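Local coordinates for protein dipeptide Epimerase (Enterococcus faecalis V583, PDB 3JVA) that belongs to the mandelate racemase/muconate lactonizing enzyme family of the enolase superfamily and binds a magnesium ion, at residues B[133-138]-B[145-150]. Residues are numbered along the deposited sequence; the frame is centred on the assembly and turned at random.
Sequences ITLGID and QKAVEK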
# COMPACT_ATOMS: atom_id res chain seq x y z
N ILE B 133 -40.53 11.87 6.22
CA ILE B 133 -40.88 13.07 6.97
C ILE B 133 -40.15 12.94 8.29
O ILE B 133 -40.10 11.86 8.90
CB ILE B 133 -42.40 13.23 7.19
CG1 ILE B 133 -42.67 14.59 7.86
CG2 ILE B 133 -42.95 12.11 8.05
CD1 ILE B 133 -44.13 15.00 7.87
N THR B 134 -39.54 14.04 8.72
CA THR B 134 -38.79 14.07 9.97
C THR B 134 -39.68 14.36 11.17
O THR B 134 -40.50 15.27 11.13
CB THR B 134 -37.67 15.14 9.90
OG1 THR B 134 -36.76 14.81 8.84
CG2 THR B 134 -36.90 15.21 11.22
N LEU B 135 -39.52 13.57 12.22
CA LEU B 135 -40.30 13.78 13.43
C LEU B 135 -39.45 14.64 14.36
O LEU B 135 -38.30 14.31 14.64
CB LEU B 135 -40.62 12.45 14.12
CG LEU B 135 -41.44 11.42 13.33
CD1 LEU B 135 -41.61 10.17 14.19
CD2 LEU B 135 -42.80 12.00 12.95
N GLY B 136 -40.02 15.74 14.84
CA GLY B 136 -39.27 16.61 15.73
C GLY B 136 -38.97 15.92 17.05
O GLY B 136 -39.78 15.16 17.55
N ILE B 137 -37.79 16.19 17.60
CA ILE B 137 -37.40 15.58 18.86
C ILE B 137 -38.35 16.00 19.98
O ILE B 137 -38.70 17.17 20.10
CB ILE B 137 -35.94 15.95 19.23
CG1 ILE B 137 -34.99 15.28 18.24
CG2 ILE B 137 -35.62 15.49 20.65
CD1 ILE B 137 -35.12 13.76 18.18
N ASP B 138 -38.77 15.03 20.78
CA ASP B 138 -39.69 15.30 21.87
C ASP B 138 -39.75 14.03 22.72
O ASP B 138 -39.01 13.07 22.46
CB ASP B 138 -41.08 15.63 21.30
CG ASP B 138 -41.91 16.49 22.23
OD1 ASP B 138 -42.76 17.25 21.72
OD2 ASP B 138 -41.73 16.40 23.46
N GLN B 145 -47.00 9.33 18.97
CA GLN B 145 -48.31 9.75 18.47
C GLN B 145 -48.14 10.50 17.15
O GLN B 145 -48.99 10.40 16.26
CB GLN B 145 -49.05 10.61 19.50
CG GLN B 145 -48.45 11.99 19.74
CD GLN B 145 -49.33 12.84 20.63
OE1 GLN B 145 -49.57 12.51 21.80
NE2 GLN B 145 -49.81 13.96 20.10
N LYS B 146 -47.06 11.25 17.02
CA LYS B 146 -46.82 11.98 15.78
C LYS B 146 -46.54 10.98 14.66
O LYS B 146 -46.99 11.17 13.53
CB LYS B 146 -45.64 12.95 15.93
CG LYS B 146 -45.89 14.08 16.92
CD LYS B 146 -44.72 15.05 16.95
CE LYS B 146 -43.41 14.34 17.26
NZ LYS B 146 -42.27 15.29 17.39
N ALA B 147 -45.82 9.92 14.99
CA ALA B 147 -45.51 8.89 14.01
C ALA B 147 -46.80 8.27 13.47
O ALA B 147 -46.97 8.13 12.26
CB ALA B 147 -44.63 7.80 14.64
N VAL B 148 -47.72 7.91 14.36
CA VAL B 148 -48.97 7.33 13.90
C VAL B 148 -49.70 8.33 13.01
O VAL B 148 -50.24 7.95 11.97
CB VAL B 148 -49.89 6.89 15.08
CG1 VAL B 148 -49.18 5.84 15.92
CG2 VAL B 148 -50.27 8.08 15.93
N GLU B 149 -49.70 9.60 13.39
CA GLU B 149 -50.36 10.62 12.59
C GLU B 149 -49.79 10.68 11.17
O GLU B 149 -50.53 10.73 10.20
CB GLU B 149 -50.24 12.00 13.26
CG GLU B 149 -51.00 12.10 14.57
CD GLU B 149 -50.81 13.44 15.27
OE1 GLU B 149 -51.37 13.61 16.37
OE2 GLU B 149 -50.12 14.33 14.71
N LYS B 150 -48.46 10.67 11.06
CA LYS B 150 -47.81 10.74 9.75
C LYS B 150 -48.07 9.49 8.93
O LYS B 150 -48.24 9.56 7.72
CB LYS B 150 -46.30 10.93 9.92
CG LYS B 150 -45.91 12.08 10.84
CD LYS B 150 -46.63 13.37 10.47
CE LYS B 150 -46.27 14.48 11.45
NZ LYS B 150 -47.05 15.72 11.20
O HOH W 1 -42.97 16.14 14.71
O HOH W 2 -43.16 17.15 18.98
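Lys146 NZ is gripped by three acceptors: the carbonyl oxygen of Gly136 and two waters. Lys146 NZ donates to Gly136 O; the modelled 2.5 Å is unusually short, so the exact length is doubtful. One water accepts from Lys146 NZ at 2.9 Å and also from the backbone N of Gly136. This water thus joins two donors, the amine and the amide. The second water accepts from Lys146 NZ and donates to Asp138 OD1 at 2.8 Å. Asp138 OD1 stays 4.8 Å from Lys146 NZ, so the opposite charges are linked through this water. A bend in the Lys146 chain at chi3 (-55°) turns its amine to the loop carbonyl. Residues 133-138 run from strand 128-134 of the C-terminal TIM-barrel-like domain into the loop that follows, and residues 145-150 lie on the next helix, 140-152. They form the first half of a beta-alpha-beta unit completed by strand 157-161. Nearer the strand the contact is apolar. Leu135 divides its two methyls: CD1 meets Ala147 CB at 3.9 Å, and CD2 meets Lys150 CG at 3.8 Å. The side chains of Leu135 and Lys150 lie alongside each other, pointing opposite ways. The Ile133 side chain lies across that of Lys150, roughly perpendicular to it, with its CG2 4.0 Å from Lys150 CB and its CD1 against Lys150 CD. Ile176 of helix 166-180 touches both Leu135 and Ala147.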